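Local structure of DNA polymerase III, beta subunit (Thermotoga maritima, 1VPK) at residues A[25-30]-A[213-218]; A[61-66]-A[243-248]; A[136-141]-A[226-231]; A[169-174]-A[201-206]; A[220-225]-A[237-242]. The protein probably holds DNA polymerases and other proteins on DNA and makes them processive, as a beta sliding clamp that forms a ring-shaped head-to-tail homodimer around the duplex. All coordinates share one frame; numbering follows the deposited sequence.

Contact 1 (A[25-30]-A[213-218]); sequences KITIAS and VQNVLD
Asn215 supplies the polar grip between these two helices, reaching from helix 207-218 to the backbone of Thr27. With CG anti to the backbone N (chi1 -173°), its amide extends toward the other helix, and ND2 donates to Thr27 O at 2.8 Å. The bond is essentially linear (179°) and lies in the plane of the amide, while the donor stands somewhat tilted from the carbonyl plane. ND2 also lies 2.7 Å from Ile28 O. Thr27 O is well supplied with donors: besides Asn215 it accepts from Ser30 OG at 2.7 Å and, at a longer 3.3 Å, from Ser30 N. The amide nitrogen has a second partner in Glu212 OE1, on its own helix, which would fix the rotation of the amide. The hydroxyl of Thr27 turns back to Lys23 O.

The apolar part is modest. Ile28 and Val216 cross at about a right angle, and their CG2 methyls meet at 4.1 Å. Both side chains also rest on the strand beneath, Ile28 on Val241 and Val216 on Thr243.

The two helix segments run roughly antiparallel, at 154° with axes 9.1 Å apart, and together bury 190 Å². One belongs to the N-terminal domain and the other to the central domain, so the contact bridges two domains of one subunit. Helices of neighbouring domains lying next to each other on the inner side of a continuous outer sheet are the hallmark of the sliding-clamp ring, in which such helices line the channel for DNA.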
# COMPACT_ATOMS: atom_id res chain seq x y z
N LYS A 25 14.57 16.88 -12.76
CA LYS A 25 14.88 16.43 -14.14
C LYS A 25 15.01 14.91 -14.30
O LYS A 25 14.59 14.34 -15.33
CB LYS A 25 16.12 17.17 -14.69
CG LYS A 25 15.89 18.69 -14.75
CD LYS A 25 14.92 19.03 -15.93
CE LYS A 25 14.32 20.43 -15.90
NZ LYS A 25 15.19 21.60 -15.81
N ILE A 26 15.59 14.24 -13.30
CA ILE A 26 15.62 12.78 -13.28
C ILE A 26 14.20 12.22 -13.24
O ILE A 26 13.88 11.32 -14.00
CB ILE A 26 16.47 12.27 -12.08
CG1 ILE A 26 17.96 12.58 -12.33
CG2 ILE A 26 16.19 10.80 -11.76
CD1 ILE A 26 18.57 11.78 -13.36
N THR A 27 13.37 12.74 -12.34
CA THR A 27 12.00 12.30 -12.18
C THR A 27 11.21 12.47 -13.46
O THR A 27 10.47 11.57 -13.88
CB THR A 27 11.31 13.11 -11.03
OG1 THR A 27 12.01 12.83 -9.82
CG2 THR A 27 9.89 12.70 -10.82
N ILE A 28 11.39 13.62 -14.09
CA ILE A 28 10.67 13.91 -15.31
C ILE A 28 10.99 12.96 -16.45
O ILE A 28 10.09 12.55 -17.19
CB ILE A 28 10.94 15.35 -15.78
CG1 ILE A 28 10.17 16.26 -14.87
CG2 ILE A 28 10.48 15.56 -17.27
CD1 ILE A 28 10.53 17.73 -14.96
N ALA A 29 12.27 12.64 -16.61
CA ALA A 29 12.73 11.69 -17.61
C ALA A 29 12.44 10.23 -17.34
O ALA A 29 12.43 9.42 -18.29
CB ALA A 29 14.24 11.87 -17.83
N SER A 30 12.15 9.88 -16.09
CA SER A 30 12.17 8.52 -15.63
C SER A 30 11.17 7.59 -16.30
O SER A 30 11.46 6.43 -16.43
CB SER A 30 12.01 8.41 -14.11
OG SER A 30 10.77 8.93 -13.74
N VAL A 213 3.70 11.54 -20.50
CA VAL A 213 3.03 12.85 -20.65
C VAL A 213 2.56 13.33 -19.28
O VAL A 213 2.87 14.47 -18.87
CB VAL A 213 1.86 12.78 -21.68
CG1 VAL A 213 0.99 14.02 -21.63
CG2 VAL A 213 2.43 12.64 -23.08
N GLN A 214 1.89 12.43 -18.55
CA GLN A 214 1.36 12.72 -17.24
C GLN A 214 2.50 13.09 -16.28
O GLN A 214 2.38 14.00 -15.44
CB GLN A 214 0.67 11.50 -16.67
CG GLN A 214 -0.75 11.30 -17.00
CD GLN A 214 -1.38 10.34 -15.99
OE1 GLN A 214 -0.94 9.19 -15.85
NE2 GLN A 214 -2.37 10.83 -15.26
N ASN A 215 3.60 12.35 -16.38
CA ASN A 215 4.76 12.57 -15.52
C ASN A 215 5.33 13.98 -15.74
O ASN A 215 5.67 14.70 -14.79
CB ASN A 215 5.83 11.52 -15.86
CG ASN A 215 6.98 11.55 -14.93
OD1 ASN A 215 6.81 11.55 -13.72
ND2 ASN A 215 8.19 11.55 -15.49
N VAL A 216 5.41 14.35 -17.01
CA VAL A 216 5.87 15.69 -17.39
C VAL A 216 4.97 16.80 -16.77
O VAL A 216 5.45 17.71 -16.05
CB VAL A 216 5.91 15.83 -18.95
CG1 VAL A 216 6.13 17.27 -19.37
CG2 VAL A 216 7.02 15.00 -19.49
N LEU A 217 3.68 16.64 -16.98
CA LEU A 217 2.67 17.61 -16.53
C LEU A 217 2.64 17.71 -15.01
O LEU A 217 2.50 18.82 -14.46
CB LEU A 217 1.29 17.23 -17.06
CG LEU A 217 1.12 17.18 -18.58
CD1 LEU A 217 -0.21 16.60 -18.96
CD2 LEU A 217 1.31 18.55 -19.24
N ASP A 218 2.75 16.57 -14.32
CA ASP A 218 2.77 16.57 -12.87
C ASP A 218 4.04 17.18 -12.34
O ASP A 218 4.05 17.54 -11.17
CB ASP A 218 2.55 15.16 -12.27
CG ASP A 218 1.12 14.59 -12.56
OD1 ASP A 218 0.16 15.37 -12.81
OD2 ASP A 218 0.97 13.33 -12.56

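Contact 2 (A[61-66]-A[243-248]); sequences LETGVK and TVMRVV
Thr63 and Thr243 both hold OG1 beside the backbone N (chi1 -52° and -61°), which swings each CG2 anti to that nitrogen and brings the two methyls to 4.1 Å from each other. Met245 lies alongside Thr63, pointing the same way, with CG 3.7 Å from Thr63 CG2; on the same face Thr243 OG1 sits 3.8 Å from Val65 CG2. The hydroxyl of Thr63 is bonded to Ser209 OG on helix 207-218, the helix that also packs on Met245.

The backbones are joined by three hydrogen bonds. Gly64 and Val244 form a reciprocal pair, with Gly64 N donating to Val244 O at 2.9 Å and Val244 N to Gly64 O at 2.8 Å, and Arg246 N reaches Glu62 O at 2.8 Å. At the solvent end Arg246 CD lies against Leu61 O.

With an alanine in place of Thr243, the methyls of Thr63 and Val65 would probably be left facing a gap beneath helix 207-218.

Strand 63-68 of the N-terminal domain thus pairs antiparallel with strand 241-246 of the central domain, making one sheet that runs unbroken over the domain boundary, as in the outer layer of sliding clamps.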
# COMPACT_ATOMS: atom_id res chain seq x y z
N LEU A 61 12.90 4.00 -27.28
CA LEU A 61 12.76 3.97 -28.74
C LEU A 61 11.36 4.32 -29.28
O LEU A 61 11.19 4.55 -30.49
CB LEU A 61 13.23 2.63 -29.36
CG LEU A 61 14.66 2.13 -29.01
CD1 LEU A 61 14.99 0.99 -29.88
CD2 LEU A 61 15.68 3.23 -29.19
N GLU A 62 10.36 4.39 -28.41
CA GLU A 62 9.04 4.91 -28.81
C GLU A 62 8.82 6.30 -28.20
O GLU A 62 8.32 7.18 -28.90
CB GLU A 62 7.92 3.94 -28.39
CG GLU A 62 6.51 4.59 -28.42
CD GLU A 62 5.41 3.63 -27.99
OE1 GLU A 62 5.35 3.31 -26.76
OE2 GLU A 62 4.63 3.22 -28.91
N THR A 63 9.19 6.48 -26.92
CA THR A 63 9.19 7.79 -26.26
C THR A 63 10.66 8.19 -25.95
O THR A 63 11.46 7.35 -25.52
CB THR A 63 8.37 7.74 -24.91
OG1 THR A 63 7.07 7.19 -25.11
CG2 THR A 63 8.28 9.16 -24.24
N GLY A 64 11.03 9.44 -26.19
CA GLY A 64 12.34 9.99 -25.85
C GLY A 64 12.18 11.31 -25.14
O GLY A 64 11.27 12.13 -25.47
N VAL A 65 13.00 11.53 -24.12
CA VAL A 65 12.96 12.75 -23.34
C VAL A 65 14.35 13.30 -23.27
O VAL A 65 15.28 12.55 -22.96
CB VAL A 65 12.55 12.49 -21.91
CG1 VAL A 65 12.60 13.83 -21.09
CG2 VAL A 65 11.19 11.90 -21.84
N LYS A 66 14.50 14.59 -23.58
CA LYS A 66 15.77 15.30 -23.46
C LYS A 66 15.49 16.48 -22.52
O LYS A 66 14.76 17.41 -22.88
CB LYS A 66 16.24 15.78 -24.83
CG LYS A 66 17.64 16.40 -24.83
CD LYS A 66 18.06 16.91 -26.21
CE LYS A 66 19.52 17.28 -26.19
NZ LYS A 66 20.07 17.73 -27.53
N THR A 243 9.93 16.22 -24.97
CA THR A 243 9.46 14.86 -25.03
C THR A 243 8.91 14.60 -26.42
O THR A 243 8.11 15.37 -26.90
CB THR A 243 8.37 14.62 -23.96
OG1 THR A 243 8.93 14.84 -22.65
CG2 THR A 243 7.83 13.21 -24.02
N VAL A 244 9.34 13.50 -27.05
CA VAL A 244 8.92 13.15 -28.39
C VAL A 244 8.46 11.72 -28.37
O VAL A 244 9.08 10.84 -27.76
CB VAL A 244 10.00 13.39 -29.48
CG1 VAL A 244 11.21 12.43 -29.30
CG2 VAL A 244 9.41 13.21 -30.86
N MET A 245 7.31 11.48 -28.99
CA MET A 245 6.69 10.16 -28.96
C MET A 245 6.30 9.75 -30.35
O MET A 245 5.65 10.53 -31.04
CB MET A 245 5.45 10.21 -28.10
CG MET A 245 5.73 10.44 -26.67
SD MET A 245 4.45 11.30 -25.76
CE MET A 245 4.44 12.93 -26.56
N ARG A 246 6.66 8.54 -30.76
CA ARG A 246 6.15 8.01 -32.05
C ARG A 246 4.72 7.61 -31.89
O ARG A 246 4.35 6.92 -30.95
CB ARG A 246 6.94 6.82 -32.57
CG ARG A 246 8.43 7.18 -32.92
CD ARG A 246 9.29 5.92 -33.20
NE ARG A 246 8.70 5.05 -34.24
CZ ARG A 246 8.88 5.21 -35.55
NH1 ARG A 246 9.60 6.22 -36.03
NH2 ARG A 246 8.32 4.35 -36.41
N VAL A 247 3.93 8.01 -32.87
CA VAL A 247 2.49 7.79 -32.89
C VAL A 247 2.16 6.30 -33.05
O VAL A 247 2.94 5.60 -33.65
CB VAL A 247 1.97 8.72 -34.03
CG1 VAL A 247 1.08 8.05 -35.01
CG2 VAL A 247 1.49 9.99 -33.41
N VAL A 248 1.08 5.79 -32.49
CA VAL A 248 0.83 4.36 -32.70
C VAL A 248 0.37 4.06 -34.15
O VAL A 248 -0.53 4.70 -34.67
CB VAL A 248 -0.14 3.80 -31.68
CG1 VAL A 248 -0.34 2.31 -31.92
CG2 VAL A 248 0.38 4.05 -30.26
O HOH W 1 4.54 3.78 -31.66

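Contact 3 (A[136-141]-A[226-231]); sequences GITFEV and TVRYDG
Ile137 and Tyr229 exchange both of their backbone hydrogen bonds: Ile137 N donates to Tyr229 O and Tyr229 N to Ile137 O, each N to O distance 2.8 Å. Phe139 and Val227 repeat this two residues on, with Phe139 N to Val227 O at 3.1 Å and Val227 N to Phe139 O at 3.0 Å. Val227 O has a further close neighbour in Thr138 OG1, 3.1 Å away, and that hydroxyl is also hydrogen-bonded to a water. The same water accepts from Arg228 NH1 at 3.2 Å, in the plane of the guanidinium, and so bridges the two strands on their exposed face. The rest of the guanidinium is turned to the preceding linker, where NH2 bonds Ala133 O. Asp230 is likewise engaged by backbone: OD2 takes Glu134 N, and OD1 takes Arg232 N and Arg233 N.

On the opposite face the contact is apolar. Phe139 adopts chi1 60°, placing its ring alongside Val227, whose CB stands over one ring face in a CH-pi contact, 3.5 Å from CZ. A serine replacing Phe139 would probably strip Val227 of its ring cover on this side and leave a gap beside it.

Strand 137-142 is the outermost strand of its sheet within this chain. Strand 224-229 lies between it and strand 233-237, to which Thr226 and Arg228 bond through Ser237 and Ser235. The apolar face turns toward strand 201-206 of the other sheet: Ile137 and Tyr229 touch Ala201, and the Tyr229 ring meets that of Phe203.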
# COMPACT_ATOMS: atom_id res chain seq x y z
N GLY A 136 4.54 20.75 -38.37
CA GLY A 136 3.27 20.13 -38.67
C GLY A 136 2.14 20.93 -38.09
O GLY A 136 1.90 22.03 -38.52
N ILE A 137 1.43 20.35 -37.15
CA ILE A 137 0.29 20.99 -36.48
C ILE A 137 0.80 21.29 -35.07
O ILE A 137 1.46 20.45 -34.47
CB ILE A 137 -0.90 20.00 -36.52
CG1 ILE A 137 -1.61 20.14 -37.86
CG2 ILE A 137 -1.86 20.15 -35.34
CD1 ILE A 137 -1.69 18.83 -38.64
N THR A 138 0.56 22.50 -34.59
CA THR A 138 1.01 22.89 -33.26
C THR A 138 -0.04 23.71 -32.49
O THR A 138 -0.87 24.43 -33.09
CB THR A 138 2.40 23.61 -33.31
OG1 THR A 138 2.88 23.81 -31.99
CG2 THR A 138 2.32 24.92 -33.99
N PHE A 139 -0.03 23.53 -31.17
CA PHE A 139 -0.87 24.34 -30.27
C PHE A 139 -0.28 24.42 -28.88
O PHE A 139 0.51 23.58 -28.47
CB PHE A 139 -2.31 23.81 -30.24
CG PHE A 139 -2.42 22.40 -29.75
CD1 PHE A 139 -2.29 21.34 -30.64
CD2 PHE A 139 -2.65 22.12 -28.39
CE1 PHE A 139 -2.36 20.02 -30.19
CE2 PHE A 139 -2.72 20.79 -27.93
CZ PHE A 139 -2.57 19.75 -28.83
N GLU A 140 -0.62 25.48 -28.17
CA GLU A 140 -0.30 25.58 -26.76
C GLU A 140 -1.52 25.15 -25.94
O GLU A 140 -2.65 25.40 -26.36
CB GLU A 140 0.09 27.02 -26.40
CG GLU A 140 1.56 27.32 -26.68
CD GLU A 140 2.10 28.52 -25.90
OE1 GLU A 140 1.36 29.53 -25.71
OE2 GLU A 140 3.28 28.47 -25.50
N VAL A 141 -1.30 24.50 -24.79
CA VAL A 141 -2.42 24.27 -23.86
C VAL A 141 -2.02 24.52 -22.40
O VAL A 141 -0.87 24.32 -22.01
CB VAL A 141 -3.09 22.84 -24.09
CG1 VAL A 141 -2.12 21.78 -23.95
CG2 VAL A 141 -4.29 22.63 -23.15
N THR A 226 3.60 23.16 -24.99
CA THR A 226 3.43 23.11 -26.44
C THR A 226 3.39 21.68 -26.96
O THR A 226 4.18 20.85 -26.55
CB THR A 226 4.59 23.83 -27.17
OG1 THR A 226 4.65 25.18 -26.72
CG2 THR A 226 4.37 23.80 -28.67
N VAL A 227 2.48 21.44 -27.91
CA VAL A 227 2.33 20.14 -28.56
C VAL A 227 2.50 20.34 -30.04
O VAL A 227 1.91 21.25 -30.58
CB VAL A 227 0.93 19.58 -28.33
CG1 VAL A 227 0.70 18.28 -29.14
CG2 VAL A 227 0.70 19.37 -26.79
N ARG A 228 3.28 19.50 -30.69
CA ARG A 228 3.44 19.53 -32.16
C ARG A 228 3.36 18.13 -32.74
O ARG A 228 3.97 17.17 -32.21
CB ARG A 228 4.78 20.15 -32.56
CG ARG A 228 4.90 20.44 -34.09
CD ARG A 228 6.16 21.27 -34.42
NE ARG A 228 7.37 20.60 -33.97
CZ ARG A 228 8.03 20.84 -32.83
NH1 ARG A 228 7.59 21.75 -31.96
NH2 ARG A 228 9.12 20.13 -32.53
N TYR A 229 2.62 18.01 -33.82
CA TYR A 229 2.41 16.74 -34.47
C TYR A 229 2.84 16.85 -35.91
O TYR A 229 2.38 17.76 -36.63
CB TYR A 229 0.93 16.38 -34.37
CG TYR A 229 0.47 15.19 -35.20
CD1 TYR A 229 1.03 13.96 -35.04
CD2 TYR A 229 -0.59 15.30 -36.12
CE1 TYR A 229 0.62 12.86 -35.79
CE2 TYR A 229 -1.03 14.17 -36.88
CZ TYR A 229 -0.41 12.95 -36.68
OH TYR A 229 -0.76 11.82 -37.38
N ASP A 230 3.70 15.93 -36.36
CA ASP A 230 4.21 15.99 -37.76
C ASP A 230 3.74 14.87 -38.68
O ASP A 230 4.22 14.75 -39.80
CB ASP A 230 5.75 16.13 -37.81
CG ASP A 230 6.49 14.91 -37.28
OD1 ASP A 230 5.87 13.84 -37.09
OD2 ASP A 230 7.71 15.06 -37.00
N GLY A 231 2.76 14.10 -38.24
CA GLY A 231 2.28 12.95 -39.02
C GLY A 231 2.87 11.64 -38.53
O GLY A 231 2.33 10.58 -38.78
O HOH W 2 5.62 24.21 -32.12

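Contact 4 (A[169-174]-A[201-206]); sequences VFWELH and ASFLLS
Phe203 settles onto the indole of Trp171, and this interlock shapes the inner face of the strand pair. Its CE1 lies over one face of the indole, only 3.2 Å from Trp171 CG, a tight approach. The phenyl and the five-membered ring form an offset stack, with centroids 4.6 Å apart and planes at 26°. In return Trp171 CB sits over the face of the Phe203 ring, so each residue presents a bump to the other's flat side. The chi1 of 50° makes this possible, since it carries the Phe203 ring between its own backbone N and carbonyl carbon and across toward the neighbouring strand. Leu205 CD1 approaches the nitrogen side of the indole obliquely, 3.6 Å from Trp171 NE1, while Leu173 CD2 closes the other end 4.2 Å from Phe203 CE2.

On the reverse face the Phe170 ring leans over the partner backbone. Its CD1 comes to 3.3 Å from Phe203 O, and its CZ reaches Ser202 CB at 3.7 Å. The Phe170 ring also stacks with that of Phe252.

Six backbone hydrogen bonds, reciprocal at Val169-Leu205, Trp171-Phe203 and Leu173-Ala201, join the strands; the shortest is Leu173 N to Ala201 O at 2.7 Å.

The backbone amides and carbonyls of these three pairs are thus satisfied between the strands, while one face offers aromatic and aliphatic surface to Met210 of helix 207-218. Cohesion on that face rests on close fit and dispersion rather than charge; the carboxylate of Glu172 lies on the other, bonded to Tyr255 OH.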
# COMPACT_ATOMS: atom_id res chain seq x y z
N VAL A 169 -4.10 6.50 -25.59
CA VAL A 169 -5.10 7.54 -25.58
C VAL A 169 -5.10 8.21 -26.94
O VAL A 169 -4.04 8.54 -27.49
CB VAL A 169 -4.83 8.61 -24.51
CG1 VAL A 169 -5.94 9.72 -24.53
CG2 VAL A 169 -4.70 8.00 -23.12
N PHE A 170 -6.30 8.41 -27.44
CA PHE A 170 -6.53 8.97 -28.76
C PHE A 170 -6.78 10.46 -28.60
O PHE A 170 -7.60 10.89 -27.78
CB PHE A 170 -7.72 8.24 -29.42
CG PHE A 170 -7.90 8.55 -30.90
CD1 PHE A 170 -6.89 8.27 -31.81
CD2 PHE A 170 -9.09 9.10 -31.37
CE1 PHE A 170 -7.06 8.55 -33.15
CE2 PHE A 170 -9.25 9.40 -32.72
CZ PHE A 170 -8.25 9.11 -33.60
N TRP A 171 -6.08 11.25 -29.41
CA TRP A 171 -6.20 12.69 -29.39
C TRP A 171 -6.92 13.13 -30.65
O TRP A 171 -6.49 12.77 -31.74
CB TRP A 171 -4.82 13.36 -29.37
CG TRP A 171 -3.97 13.07 -28.18
CD1 TRP A 171 -3.64 11.85 -27.68
CD2 TRP A 171 -3.24 14.03 -27.40
NE1 TRP A 171 -2.80 11.99 -26.58
CE2 TRP A 171 -2.55 13.33 -26.39
CE3 TRP A 171 -3.13 15.43 -27.44
CZ2 TRP A 171 -1.74 13.98 -25.45
CZ3 TRP A 171 -2.37 16.07 -26.48
CH2 TRP A 171 -1.67 15.34 -25.51
N GLU A 172 -7.97 13.96 -30.51
CA GLU A 172 -8.64 14.60 -31.62
C GLU A 172 -8.64 16.09 -31.47
O GLU A 172 -9.19 16.64 -30.49
CB GLU A 172 -10.09 14.16 -31.72
CG GLU A 172 -10.27 12.72 -32.10
CD GLU A 172 -11.75 12.35 -32.08
OE1 GLU A 172 -12.56 13.09 -32.64
OE2 GLU A 172 -12.09 11.34 -31.47
N LEU A 173 -8.01 16.76 -32.42
CA LEU A 173 -8.02 18.22 -32.48
C LEU A 173 -8.96 18.76 -33.56
O LEU A 173 -8.96 18.32 -34.72
CB LEU A 173 -6.62 18.83 -32.74
CG LEU A 173 -5.54 18.88 -31.68
CD1 LEU A 173 -5.99 19.74 -30.50
CD2 LEU A 173 -5.14 17.48 -31.23
N HIS A 174 -9.74 19.76 -33.15
CA HIS A 174 -10.46 20.62 -34.07
C HIS A 174 -10.14 22.07 -33.72
O HIS A 174 -9.41 22.35 -32.74
CB HIS A 174 -11.95 20.36 -33.96
CG HIS A 174 -12.34 18.99 -34.39
ND1 HIS A 174 -12.32 17.91 -33.52
CD2 HIS A 174 -12.72 18.50 -35.59
CE1 HIS A 174 -12.70 16.83 -34.17
NE2 HIS A 174 -12.93 17.15 -35.43
N ALA A 201 -6.65 17.48 -36.66
CA ALA A 201 -5.69 16.39 -36.58
C ALA A 201 -6.14 15.37 -35.58
O ALA A 201 -6.93 15.67 -34.68
CB ALA A 201 -4.31 16.93 -36.18
N SER A 202 -5.64 14.14 -35.73
CA SER A 202 -5.84 13.10 -34.72
C SER A 202 -4.70 12.07 -34.78
O SER A 202 -4.05 11.92 -35.81
CB SER A 202 -7.21 12.42 -34.90
OG SER A 202 -7.18 11.61 -36.06
N PHE A 203 -4.43 11.43 -33.63
CA PHE A 203 -3.37 10.46 -33.50
C PHE A 203 -3.56 9.64 -32.21
O PHE A 203 -4.20 10.09 -31.25
CB PHE A 203 -2.01 11.16 -33.48
CG PHE A 203 -1.91 12.32 -32.50
CD1 PHE A 203 -1.57 12.10 -31.16
CD2 PHE A 203 -2.14 13.64 -32.95
CE1 PHE A 203 -1.48 13.16 -30.26
CE2 PHE A 203 -2.03 14.71 -32.07
CZ PHE A 203 -1.72 14.48 -30.73
N LEU A 204 -2.98 8.44 -32.18
CA LEU A 204 -2.99 7.59 -31.00
C LEU A 204 -1.59 7.59 -30.38
O LEU A 204 -0.60 7.36 -31.07
CB LEU A 204 -3.38 6.19 -31.42
CG LEU A 204 -3.46 5.10 -30.36
CD1 LEU A 204 -4.48 5.36 -29.30
CD2 LEU A 204 -3.71 3.75 -31.02
N LEU A 205 -1.50 7.91 -29.10
CA LEU A 205 -0.26 7.72 -28.36
C LEU A 205 -0.45 6.53 -27.42
O LEU A 205 -1.54 6.34 -26.83
CB LEU A 205 0.12 8.99 -27.59
CG LEU A 205 0.40 10.27 -28.40
CD1 LEU A 205 0.68 11.41 -27.45
CD2 LEU A 205 1.55 10.10 -29.43
N SER A 206 0.61 5.74 -27.28
CA SER A 206 0.62 4.51 -26.47
C SER A 206 0.41 4.85 -25.01
O SER A 206 0.64 5.99 -24.57
CB SER A 206 1.94 3.72 -26.62
OG SER A 206 3.01 4.30 -25.84

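Contact 5 (A[220-225]-A[237-242]); sequences TTEPTI and STNDVE
Glu222 reaches across to the turn at Asn239, where OE1 accepts from the backbone N at 3.0 Å. Its chain runs extended beyond CG (chi2 171°), which carries the carboxylate over to that turn. The bond is fairly straight (166°) and meets OE1 on its syn side, 30° out of the carboxylate plane. The same oxygen lies 3.2 Å from Asn239 CB, and OE2 rests 3.5 Å from Thr238 CA, so the carboxylate lies against the turn's backbone. Beside it, Thr238 CG2 touches Ile225 CG2 at 3.8 Å and meets Thr220 OG1 tip to tip at 4.0 Å.

One shell out, Thr220 OG1 accepts from Glu222 N at 3.1 Å, an ST turn that sets the start of the glutamate. OE2 also lies 2.8 Å from Thr224 O, two acceptors without a hydrogen bond between them, which may disfavour the charged form of the carboxylate. On the partner side, Thr238 N donates to Val241 O, and Thr238 OG1 receives weak bonds from Asp240 N and Val241 N.

The contact therefore joins the loop that leads from helix 207-218 into strand 224-229 with the hairpin turn between strands 233-237 and 241-246, at one end of the central-domain strands of the antiparallel sheet that this domain shares with the N-terminal domain.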
# COMPACT_ATOMS: atom_id res chain seq x y z
N THR A 220 5.97 19.86 -14.02
CA THR A 220 6.33 21.19 -14.49
C THR A 220 5.53 22.27 -13.73
O THR A 220 4.36 22.09 -13.41
CB THR A 220 6.21 21.36 -16.04
OG1 THR A 220 6.60 22.69 -16.40
CG2 THR A 220 4.83 21.15 -16.50
N THR A 221 6.18 23.38 -13.46
CA THR A 221 5.49 24.51 -12.84
C THR A 221 5.11 25.52 -13.91
O THR A 221 4.57 26.57 -13.59
CB THR A 221 6.36 25.18 -11.75
OG1 THR A 221 7.45 25.90 -12.36
CG2 THR A 221 6.93 24.11 -10.78
N GLU A 222 5.36 25.22 -15.18
CA GLU A 222 5.09 26.22 -16.18
C GLU A 222 3.61 26.23 -16.63
O GLU A 222 2.97 25.19 -16.70
CB GLU A 222 6.09 26.15 -17.33
CG GLU A 222 5.75 25.27 -18.50
CD GLU A 222 6.75 25.50 -19.64
OE1 GLU A 222 7.95 25.69 -19.30
OE2 GLU A 222 6.33 25.49 -20.84
N PRO A 223 3.06 27.44 -16.85
CA PRO A 223 1.59 27.66 -17.03
C PRO A 223 0.96 26.99 -18.26
O PRO A 223 -0.20 26.56 -18.22
CB PRO A 223 1.47 29.20 -17.14
CG PRO A 223 2.68 29.71 -16.53
CD PRO A 223 3.77 28.73 -16.86
N THR A 224 1.71 26.93 -19.35
CA THR A 224 1.26 26.25 -20.55
C THR A 224 2.36 25.38 -21.12
O THR A 224 3.53 25.55 -20.79
CB THR A 224 0.89 27.25 -21.64
OG1 THR A 224 2.04 28.04 -21.95
CG2 THR A 224 -0.18 28.15 -21.17
N ILE A 225 1.98 24.43 -21.97
CA ILE A 225 2.94 23.55 -22.67
C ILE A 225 2.61 23.53 -24.17
O ILE A 225 1.48 23.83 -24.58
CB ILE A 225 2.92 22.10 -22.15
CG1 ILE A 225 1.54 21.45 -22.31
CG2 ILE A 225 3.39 22.02 -20.72
CD1 ILE A 225 1.35 20.78 -23.67
N SER A 237 6.55 19.81 -25.33
CA SER A 237 7.70 20.62 -24.92
C SER A 237 7.32 21.58 -23.79
O SER A 237 6.25 22.23 -23.85
CB SER A 237 8.16 21.50 -26.10
OG SER A 237 8.67 20.71 -27.15
N THR A 238 8.20 21.67 -22.80
CA THR A 238 8.24 22.79 -21.87
C THR A 238 9.53 23.58 -22.17
O THR A 238 10.23 23.30 -23.14
CB THR A 238 8.23 22.32 -20.40
OG1 THR A 238 9.49 21.74 -20.05
CG2 THR A 238 7.12 21.29 -20.16
N ASN A 239 9.78 24.59 -21.35
CA ASN A 239 11.00 25.40 -21.35
C ASN A 239 12.28 24.55 -21.47
O ASN A 239 13.12 24.80 -22.34
CB ASN A 239 11.00 26.15 -20.01
CG ASN A 239 11.96 27.30 -19.96
OD1 ASN A 239 12.01 28.13 -20.87
ND2 ASN A 239 12.69 27.40 -18.84
N ASP A 240 12.37 23.51 -20.62
CA ASP A 240 13.61 22.78 -20.31
C ASP A 240 13.58 21.31 -20.75
O ASP A 240 14.60 20.63 -20.65
CB ASP A 240 13.78 22.70 -18.79
CG ASP A 240 14.24 23.94 -18.17
OD1 ASP A 240 14.68 24.89 -18.86
OD2 ASP A 240 14.15 23.98 -16.92
N VAL A 241 12.42 20.82 -21.19
CA VAL A 241 12.16 19.41 -21.41
C VAL A 241 11.47 19.18 -22.75
O VAL A 241 10.36 19.67 -23.00
CB VAL A 241 11.34 18.75 -20.24
CG1 VAL A 241 11.27 17.22 -20.41
CG2 VAL A 241 12.00 19.05 -18.92
N GLU A 242 12.15 18.44 -23.63
CA GLU A 242 11.56 17.97 -24.89
C GLU A 242 11.21 16.51 -24.78
O GLU A 242 12.09 15.66 -24.53
CB GLU A 242 12.52 18.16 -26.04
CG GLU A 242 12.76 19.62 -26.39
CD GLU A 242 11.59 20.26 -27.17
OE1 GLU A 242 10.87 19.55 -27.94
OE2 GLU A 242 11.42 21.49 -27.01

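From the N terminus, helix 19-29 opens contact 1, strand 63-68 opens contact 2 and strand 137-142 opens contact 3. Contact 4 opens next and is the first to close, between residues 169 and 206, and so lies within the spans of all three. Helix 207-218 then closes contact 1, which crosses contacts 2 and 3. Contact 5 opens at 220, contact 3 closes on strand 224-229, and contact 5 follows at the hairpin turn, so these two cross. Contact 2 closes last, enclosing contacts 3, 4 and 5. Contacts 1 and 2 bind the N-terminal to the central domain, through helices and sheet respectively; contacts 3 and 4 bring the edges of two sheets together, and contact 5 ties the loop after helix 207-218 to a hairpin turn.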